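Local coordinates for protein Plm1 (Streptomyces sp. HK803, PDB 4HXY) that probably reduces, with NADPH, the beta-keto group of the growing chain in the first module of phoslactomycin biosynthesis, as a polyketide synthase ketoreductase, at residues A[79-93]-A[123-135]. Sequence-based numbering, arbitrary orientation. Where two conformers were deposited one is given.
Sequences GHPTGPVWCVTSRAV and DRWGGLVDLPERI
Trp86 lies flat over the backbone of Gly126 and Gly127. Gly126 CA sits 3.9 Å from the centroid of the Trp86 five-membered ring, a CH-pi contact over the face. Gly127 CA lies likewise over the six-membered ring. A CB on either glycine would clash with the indole. Val129 CG2 meets Trp86 CE3 at 3.8 Å. A serine in place of Trp86 would probably leave the two glycines without their aromatic cover and Val129 CG2 without the ring it packs against.

On the sheet face of Cys87, Trp125 turns its ring back across the neighbouring strand, with CG anti to the backbone N (chi1 -175°). Its CZ3 touches Val85 CG1, and its CH2 touches Cys87 CB. Val85 O lies over one face of this ring and accepts from both Gly126 N and Gly127 N, at a beta bulge.

Asp130 OD1 takes two bonds. Thr89 OG1 donates to the anti lone pair of Asp130 OD1 at 2.8 Å, while Ala92 N reaches the same OD1 from above the carboxylate plane at 2.9 Å. Asp130 OD2 makes a salt bridge to Arg164 and accepts from a water that also bonds Arg91 N and Leu131 O. At the other end, Arg124 NH2 gives Thr82 OG1 a 2.6 Å bond in the guanidinium plane.

Strands 85-90 and 125-131 run parallel and are joined through helix 105-120. This is a beta-alpha-beta crossover, remote from the bound NADPH, consistent with the Rossmann-like structural subdomain of modular ketoreductases.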
ATOM      1  N   GLY A  79       0.538   5.139 -26.294  1.00 26.19           N
ATOM      2  CA  GLY A  79       0.654   5.728 -27.605  1.00 26.30           C
ATOM      3  C   GLY A  79      -0.065   4.980 -28.699  1.00 26.05           C
ATOM      4  O   GLY A  79       0.044   5.344 -29.859  1.00 27.25           O
ATOM      5  N   HIS A  80      -0.805   3.945 -28.333  1.00 25.34           N
ATOM      6  CA  HIS A  80      -1.587   3.194 -29.297  1.00 24.35           C
ATOM      7  C   HIS A  80      -3.026   3.148 -28.852  1.00 23.56           C
ATOM      8  O   HIS A  80      -3.289   2.958 -27.682  1.00 23.44           O
ATOM      9  CB  HIS A  80      -1.058   1.777 -29.448  1.00 24.48           C
ATOM     10  CG  HIS A  80       0.383   1.713 -29.825  1.00 26.54           C
ATOM     11  ND1 HIS A  80       0.859   2.198 -31.022  1.00 28.33           N
ATOM     12  CD2 HIS A  80       1.453   1.214 -29.170  1.00 27.83           C
ATOM     13  CE1 HIS A  80       2.161   2.008 -31.083  1.00 28.96           C
ATOM     14  NE2 HIS A  80       2.546   1.409 -29.974  1.00 29.84           N
ATOM     15  N   PRO A  81      -3.969   3.333 -29.770  1.00 21.61           N
ATOM     16  CA  PRO A  81      -5.360   3.218 -29.379  1.00 20.40           C
ATOM     17  C   PRO A  81      -5.739   1.786 -29.016  1.00 18.49           C
ATOM     18  O   PRO A  81      -5.403   0.852 -29.738  1.00 18.29           O
ATOM     19  CB  PRO A  81      -6.130   3.683 -30.634  1.00 20.65           C
ATOM     20  CG  PRO A  81      -5.183   4.443 -31.405  1.00 21.11           C
ATOM     21  CD  PRO A  81      -3.826   3.878 -31.131  1.00 21.98           C
ATOM     22  N   THR A  82      -6.400   1.627 -27.872  1.00 16.69           N
ATOM     23  CA  THR A  82      -6.998   0.361 -27.504  1.00 15.72           C
ATOM     24  C   THR A  82      -8.278   0.629 -26.744  1.00 15.09           C
ATOM     25  O   THR A  82      -8.509   1.724 -26.245  1.00 15.17           O
ATOM     26  CB  THR A  82      -6.095  -0.480 -26.561  1.00 15.67           C
ATOM     27  OG1 THR A  82      -6.059   0.137 -25.273  1.00 15.51           O
ATOM     28  CG2 THR A  82      -4.668  -0.612 -27.113  1.00 15.86           C
ATOM     29  N   GLY A  83      -9.093  -0.400 -26.619  1.00 14.11           N
ATOM     30  CA  GLY A  83     -10.205  -0.347 -25.703  1.00 13.63           C
ATOM     31  C   GLY A  83      -9.733  -0.387 -24.260  1.00 13.24           C
ATOM     32  O   GLY A  83      -8.526  -0.278 -23.984  1.00 12.53           O
ATOM     33  N   PRO A  84     -10.680  -0.569 -23.328  1.00 12.46           N
ATOM     34  CA  PRO A  84     -10.364  -0.561 -21.898  1.00 11.63           C
ATOM     35  C   PRO A  84      -9.299  -1.591 -21.496  1.00 10.37           C
ATOM     36  O   PRO A  84      -9.310  -2.719 -21.987  1.00 10.17           O
ATOM     37  CB  PRO A  84     -11.701  -0.919 -21.241  1.00 12.28           C
ATOM     38  CG  PRO A  84     -12.753  -0.662 -22.271  1.00 14.18           C
ATOM     39  CD  PRO A  84     -12.100  -0.875 -23.589  1.00 12.99           C
ATOM     40  N   VAL A  85      -8.412  -1.177 -20.599  1.00  9.31           N
ATOM     41  CA  VAL A  85      -7.343  -2.006 -20.083  1.00  8.71           C
ATOM     42  C   VAL A  85      -7.748  -2.554 -18.729  1.00  7.86           C
ATOM     43  O   VAL A  85      -7.929  -1.802 -17.761  1.00  7.34           O
ATOM     44  CB  VAL A  85      -6.057  -1.200 -19.919  1.00  8.54           C
ATOM     45  CG1 VAL A  85      -4.951  -2.057 -19.335  1.00  9.43           C
ATOM     46  CG2 VAL A  85      -5.636  -0.612 -21.282  1.00 10.98           C
ATOM     47  N   TRP A  86      -7.871  -3.867 -18.675  1.00  7.06           N
ATOM     48  CA  TRP A  86      -8.267  -4.569 -17.469  1.00  7.17           C
ATOM     49  C   TRP A  86      -7.093  -5.391 -16.992  1.00  7.53           C
ATOM     50  O   TRP A  86      -6.373  -5.975 -17.813  1.00  7.91           O
ATOM     51  CB  TRP A  86      -9.468  -5.480 -17.780  1.00  6.75           C
ATOM     52  CG  TRP A  86     -10.751  -4.747 -17.858  1.00  9.24           C
ATOM     53  CD1 TRP A  86     -11.338  -4.217 -18.977  1.00  9.71           C
ATOM     54  CD2 TRP A  86     -11.624  -4.440 -16.763  1.00  8.76           C
ATOM     55  NE1 TRP A  86     -12.514  -3.585 -18.631  1.00 10.96           N
ATOM     56  CE2 TRP A  86     -12.704  -3.700 -17.284  1.00  9.73           C
ATOM     57  CE3 TRP A  86     -11.578  -4.695 -15.392  1.00  9.95           C
ATOM     58  CZ2 TRP A  86     -13.743  -3.229 -16.475  1.00 11.70           C
ATOM     59  CZ3 TRP A  86     -12.591  -4.219 -14.592  1.00 10.86           C
ATOM     60  CH2 TRP A  86     -13.668  -3.507 -15.132  1.00 10.58           C
ATOM     61  N   CYS A  87      -6.905  -5.444 -15.677  1.00  7.42           N
ATOM     62  CA  CYS A  87      -5.808  -6.193 -15.074  1.00  7.33           C
ATOM     63  C   CYS A  87      -6.359  -7.216 -14.093  1.00  7.73           C
ATOM     64  O   CYS A  87      -7.086  -6.844 -13.158  1.00  7.58           O
ATOM     65  CB  CYS A  87      -4.845  -5.236 -14.376  1.00  6.94           C
ATOM     66  SG  CYS A  87      -3.434  -6.079 -13.617  1.00  9.03           S
ATOM     67  N   VAL A  88      -6.019  -8.491 -14.300  1.00  7.25           N
ATOM     68  CA  VAL A  88      -6.430  -9.555 -13.368  1.00  8.01           C
ATOM     69  C   VAL A  88      -5.259 -10.032 -12.502  1.00  8.15           C
ATOM     70  O   VAL A  88      -4.133 -10.171 -12.970  1.00  8.52           O
ATOM     71  CB  VAL A  88      -7.071 -10.776 -14.065  1.00  8.91           C
ATOM     72  CG1 VAL A  88      -8.435 -10.412 -14.599  1.00 10.54           C
ATOM     73  CG2 VAL A  88      -6.160 -11.335 -15.178  1.00  8.36           C
ATOM     74  N   THR A  89      -5.554 -10.232 -11.230  1.00  8.16           N
ATOM     75  CA  THR A  89      -4.603 -10.671 -10.232  1.00  8.08           C
ATOM     76  C   THR A  89      -5.228 -11.844  -9.478  1.00  8.48           C
ATOM     77  O   THR A  89      -6.373 -12.202  -9.735  1.00  8.57           O
ATOM     78  CB  THR A  89      -4.325  -9.563  -9.218  1.00  8.08           C
ATOM     79  OG1 THR A  89      -5.552  -9.154  -8.582  1.00  6.71           O
ATOM     80  CG2 THR A  89      -3.711  -8.363  -9.920  1.00  7.77           C
ATOM     81  N   SER A  90      -4.444 -12.453  -8.599  1.00  8.98           N
ATOM     82  CA  SER A  90      -4.931 -13.409  -7.605  1.00 10.28           C
ATOM     83  C   SER A  90      -4.191 -13.185  -6.279  1.00 10.68           C
ATOM     84  O   SER A  90      -3.010 -12.801  -6.263  1.00 10.57           O
ATOM     85  CB  SER A  90      -4.748 -14.857  -8.102  1.00 10.82           C
ATOM     86  OG  SER A  90      -3.376 -15.146  -8.204  1.00 13.69           O
ATOM     87  N   ARG A  91      -4.920 -13.351  -5.175  1.00 11.16           N
ATOM     88  CA  ARG A  91      -4.400 -13.195  -3.815  1.00 12.09           C
ATOM     89  C   ARG A  91      -3.988 -11.741  -3.506  1.00 11.69           C
ATOM     90  O   ARG A  91      -3.246 -11.516  -2.578  1.00 12.50           O
ATOM     91  CB  ARG A  91      -3.213 -14.156  -3.546  1.00 13.05           C
ATOM     92  CG  ARG A  91      -3.534 -15.664  -3.684  1.00 16.59           C
ATOM     93  CD  ARG A  91      -2.259 -16.527  -3.697  1.00 19.78           C
ATOM     94  NE  ARG A  91      -1.471 -16.370  -2.479  1.00 24.23           N
ATOM     95  CZ  ARG A  91      -0.145 -16.482  -2.381  1.00 27.37           C
ATOM     96  NH1 ARG A  91       0.611 -16.749  -3.442  1.00 26.85           N
ATOM     97  NH2 ARG A  91       0.436 -16.304  -1.196  1.00 29.47           N
ATOM     98  N   ALA A  92      -4.518 -10.770  -4.258  1.00 10.66           N
ATOM     99  CA  ALA A  92      -4.051  -9.382  -4.160  1.00 10.80           C
ATOM    100  C   ALA A  92      -4.811  -8.577  -3.090  1.00 10.51           C
ATOM    101  O   ALA A  92      -4.291  -7.583  -2.579  1.00 10.73           O
ATOM    102  CB  ALA A  92      -4.124  -8.692  -5.525  1.00 10.81           C
ATOM    103  N   VAL A  93      -6.015  -9.032  -2.759  1.00 10.45           N
ATOM    104  CA  VAL A  93      -6.932  -8.360  -1.830  1.00 10.56           C
ATOM    105  C   VAL A  93      -7.584  -9.371  -0.887  1.00 11.26           C
ATOM    106  O   VAL A  93      -7.717 -10.565  -1.219  1.00 12.04           O
ATOM    107  CB  VAL A  93      -8.035  -7.550  -2.594  1.00 10.76           C
ATOM    108  CG1 VAL A  93      -7.403  -6.471  -3.476  1.00 10.72           C
ATOM    109  CG2 VAL A  93      -8.928  -8.445  -3.449  1.00 10.54           C
ATOM    110  N   ASP A 123      -9.532   7.655 -19.192  1.00 12.41           N
ATOM    111  CA  ASP A 123     -10.410   7.176 -20.271  1.00 13.51           C
ATOM    112  C   ASP A 123      -9.998   5.805 -20.788  1.00 13.38           C
ATOM    113  O   ASP A 123     -10.792   5.134 -21.447  1.00 13.73           O
ATOM    114  CB  ASP A 123     -10.437   8.168 -21.451  1.00 14.02           C
ATOM    115  CG  ASP A 123      -9.057   8.411 -22.038  1.00 15.42           C
ATOM    116  OD1 ASP A 123      -8.176   8.893 -21.301  1.00 17.89           O
ATOM    117  OD2 ASP A 123      -8.815   8.071 -23.220  1.00 19.79           O
ATOM    118  N   ARG A 124      -8.775   5.383 -20.474  1.00 13.00           N
ATOM    119  CA  ARG A 124      -8.191   4.152 -21.007  1.00 12.96           C
ATOM    120  C   ARG A 124      -8.265   2.992 -20.023  1.00 11.67           C
ATOM    121  O   ARG A 124      -8.345   1.826 -20.414  1.00 11.92           O
ATOM    122  CB  ARG A 124      -6.722   4.387 -21.385  1.00 14.28           C
ATOM    123  CG  ARG A 124      -6.549   5.339 -22.575  1.00 17.90           C
ATOM    124  CD  ARG A 124      -5.276   5.094 -23.315  1.00 23.54           C
ATOM    125  NE  ARG A 124      -5.286   3.796 -23.995  1.00 25.81           N
ATOM    126  CZ  ARG A 124      -4.253   3.275 -24.657  1.00 26.61           C
ATOM    127  NH1 ARG A 124      -3.089   3.924 -24.753  1.00 27.09           N
ATOM    128  NH2 ARG A 124      -4.384   2.093 -25.230  1.00 26.48           N
ATOM    129  N   TRP A 125      -8.225   3.312 -18.741  1.00  9.97           N
ATOM    130  CA  TRP A 125      -8.170   2.270 -17.719  1.00  8.54           C
ATOM    131  C   TRP A 125      -9.535   1.657 -17.489  1.00  8.58           C
ATOM    132  O   TRP A 125     -10.507   2.357 -17.246  1.00  9.57           O
ATOM    133  CB  TRP A 125      -7.641   2.872 -16.430  1.00  8.28           C
ATOM    134  CG  TRP A 125      -7.438   1.873 -15.334  1.00  6.49           C
ATOM    135  CD1 TRP A 125      -8.151   1.772 -14.186  1.00  5.33           C
ATOM    136  CD2 TRP A 125      -6.471   0.822 -15.302  1.00  7.08           C
ATOM    137  NE1 TRP A 125      -7.667   0.747 -13.416  1.00  5.77           N
ATOM    138  CE2 TRP A 125      -6.652   0.133 -14.092  1.00  6.30           C
ATOM    139  CE3 TRP A 125      -5.455   0.421 -16.159  1.00  8.31           C
ATOM    140  CZ2 TRP A 125      -5.845  -0.928 -13.712  1.00  6.39           C
ATOM    141  CZ3 TRP A 125      -4.690  -0.672 -15.806  1.00  6.97           C
ATOM    142  CH2 TRP A 125      -4.888  -1.326 -14.591  1.00  6.62           C
ATOM    143  N   GLY A 126      -9.603   0.339 -17.582  1.00  7.77           N
ATOM    144  CA  GLY A 126     -10.783  -0.422 -17.319  1.00  7.99           C
ATOM    145  C   GLY A 126     -10.935  -0.641 -15.831  1.00  8.08           C
ATOM    146  O   GLY A 126     -11.808  -0.047 -15.174  1.00  9.28           O
ATOM    147  N   GLY A 127     -10.045  -1.456 -15.279  1.00  7.36           N
ATOM    148  CA  GLY A 127     -10.101  -1.751 -13.869  1.00  7.02           C
ATOM    149  C   GLY A 127      -9.264  -2.938 -13.438  1.00  6.71           C
ATOM    150  O   GLY A 127      -8.503  -3.523 -14.234  1.00  6.68           O
ATOM    151  N   LEU A 128      -9.453  -3.299 -12.175  1.00  6.24           N
ATOM    152  CA  LEU A 128      -8.761  -4.409 -11.513  1.00  5.84           C
ATOM    153  C   LEU A 128      -9.775  -5.469 -11.126  1.00  6.48           C
ATOM    154  O   LEU A 128     -10.848  -5.139 -10.609  1.00  5.81           O
ATOM    155  CB  LEU A 128      -8.057  -3.903 -10.246  1.00  6.09           C
ATOM    156  CG  LEU A 128      -6.864  -2.986 -10.496  1.00  5.02           C
ATOM    157  CD1 LEU A 128      -6.648  -1.917  -9.385  1.00  5.39           C
ATOM    158  CD2 LEU A 128      -5.618  -3.860 -10.668  1.00  8.55           C
ATOM    159  N   VAL A 129      -9.444  -6.737 -11.391  1.00  6.24           N
ATOM    160  CA  VAL A 129     -10.241  -7.864 -10.922  1.00  7.02           C
ATOM    161  C   VAL A 129      -9.360  -8.917 -10.280  1.00  7.67           C
ATOM    162  O   VAL A 129      -8.464  -9.449 -10.924  1.00  9.13           O
ATOM    163  CB  VAL A 129     -11.059  -8.517 -12.030  1.00  7.39           C
ATOM    164  CG1 VAL A 129     -12.058  -9.521 -11.404  1.00  7.94           C
ATOM    165  CG2 VAL A 129     -11.803  -7.464 -12.872  1.00  7.20           C
ATOM    166  N   ASP A 130      -9.637  -9.228  -9.016  1.00  7.87           N
ATOM    167  CA  ASP A 130      -8.889 -10.248  -8.292  1.00  8.16           C
ATOM    168  C   ASP A 130      -9.671 -11.576  -8.348  1.00  8.86           C
ATOM    169  O   ASP A 130     -10.833 -11.639  -7.950  1.00  9.76           O
ATOM    170  CB  ASP A 130      -8.609  -9.836  -6.856  1.00  8.10           C
ATOM    171  CG  ASP A 130      -7.657 -10.798  -6.166  1.00  8.63           C
ATOM    172  OD1 ASP A 130      -6.427 -10.777  -6.472  1.00  8.38           O
ATOM    173  OD2 ASP A 130      -8.146 -11.569  -5.321  1.00  9.50           O
ATOM    174  N   LEU A 131      -9.036 -12.614  -8.866  1.00  9.14           N
ATOM    175  CA  LEU A 131      -9.693 -13.892  -9.086  1.00  9.39           C
ATOM    176  C   LEU A 131      -9.095 -14.934  -8.148  1.00 10.00           C
ATOM    177  O   LEU A 131      -7.984 -14.781  -7.671  1.00  9.86           O
ATOM    178  CB  LEU A 131      -9.460 -14.364 -10.528  1.00  9.68           C
ATOM    179  CG  LEU A 131      -9.903 -13.413 -11.637  1.00 10.61           C
ATOM    180  CD1 LEU A 131      -9.552 -14.015 -12.973  1.00 12.05           C
ATOM    181  CD2 LEU A 131     -11.384 -13.107 -11.558  1.00 10.03           C
ATOM    182  N   PRO A 132      -9.847 -15.999  -7.880  1.00 11.02           N
ATOM    183  CA  PRO A 132      -9.228 -17.120  -7.188  1.00 11.99           C
ATOM    184  C   PRO A 132      -8.082 -17.684  -7.999  1.00 12.02           C
ATOM    185  O   PRO A 132      -8.033 -17.507  -9.215  1.00 12.10           O
ATOM    186  CB  PRO A 132     -10.350 -18.159  -7.133  1.00 11.57           C
ATOM    187  CG  PRO A 132     -11.600 -17.423  -7.388  1.00 13.78           C
ATOM    188  CD  PRO A 132     -11.230 -16.284  -8.275  1.00 11.46           C
ATOM    189  N   GLU A 133      -7.163 -18.352  -7.307  0.50 12.62           N
ATOM    190  CA  GLU A 133      -6.032 -19.014  -7.945  0.50 13.30           C
ATOM    191  C   GLU A 133      -6.507 -20.036  -8.982  0.50 13.12           C
ATOM    192  O   GLU A 133      -6.079 -20.006 -10.139  0.50 13.47           O
ATOM    193  CB  GLU A 133      -5.170 -19.700  -6.885  0.50 13.80           C
ATOM    194  CG  GLU A 133      -4.266 -18.782  -6.078  0.50 15.53           C
ATOM    195  CD  GLU A 133      -2.855 -18.694  -6.650  0.50 18.39           C
ATOM    196  OE1 GLU A 133      -1.954 -19.386  -6.120  0.50 20.58           O
ATOM    197  OE2 GLU A 133      -2.648 -17.949  -7.634  0.50 19.84           O
ATOM    198  N   ARG A 134      -7.400 -20.927  -8.567  1.00 13.21           N
ATOM    199  CA  ARG A 134      -7.956 -21.941  -9.451  1.00 13.12           C
ATOM    200  C   ARG A 134      -9.135 -21.345 -10.196  1.00 13.05           C
ATOM    201  O   ARG A 134     -10.134 -20.974  -9.597  1.00 13.31           O
ATOM    202  CB  ARG A 134      -8.361 -23.187  -8.664  1.00 13.62           C
ATOM    203  CG  ARG A 134      -9.128 -24.254  -9.476  1.00 14.84           C
ATOM    204  CD  ARG A 134      -8.374 -24.718 -10.721  1.00 14.10           C
ATOM    205  NE  ARG A 134      -7.036 -25.206 -10.440  1.00 14.94           N
ATOM    206  CZ  ARG A 134      -6.719 -26.443 -10.051  1.00 15.96           C
ATOM    207  NH1 ARG A 134      -7.668 -27.365  -9.895  1.00 17.42           N
ATOM    208  NH2 ARG A 134      -5.452 -26.782  -9.831  1.00 14.12           N
ATOM    209  N   ILE A 135      -8.986 -21.224 -11.505  1.00 13.00           N
ATOM    210  CA  ILE A 135     -10.037 -20.685 -12.341  1.00 14.03           C
ATOM    211  C   ILE A 135     -11.001 -21.794 -12.746  1.00 15.17           C
ATOM    212  O   ILE A 135     -10.744 -22.568 -13.666  1.00 15.80           O
ATOM    213  CB  ILE A 135      -9.446 -19.978 -13.554  1.00 14.16           C
ATOM    214  CG1 ILE A 135      -8.554 -18.827 -13.078  1.00 15.83           C
ATOM    215  CG2 ILE A 135     -10.564 -19.410 -14.433  1.00 12.97           C
ATOM    216  CD1 ILE A 135      -7.676 -18.246 -14.149  1.00 15.43           C
TER
HETATM  217  O   HOH W   1      -7.809   2.318 -23.618  1.00 33.42           O
HETATM  218  O   HOH W   2      -7.597 -14.216  -5.174  1.00 12.31           O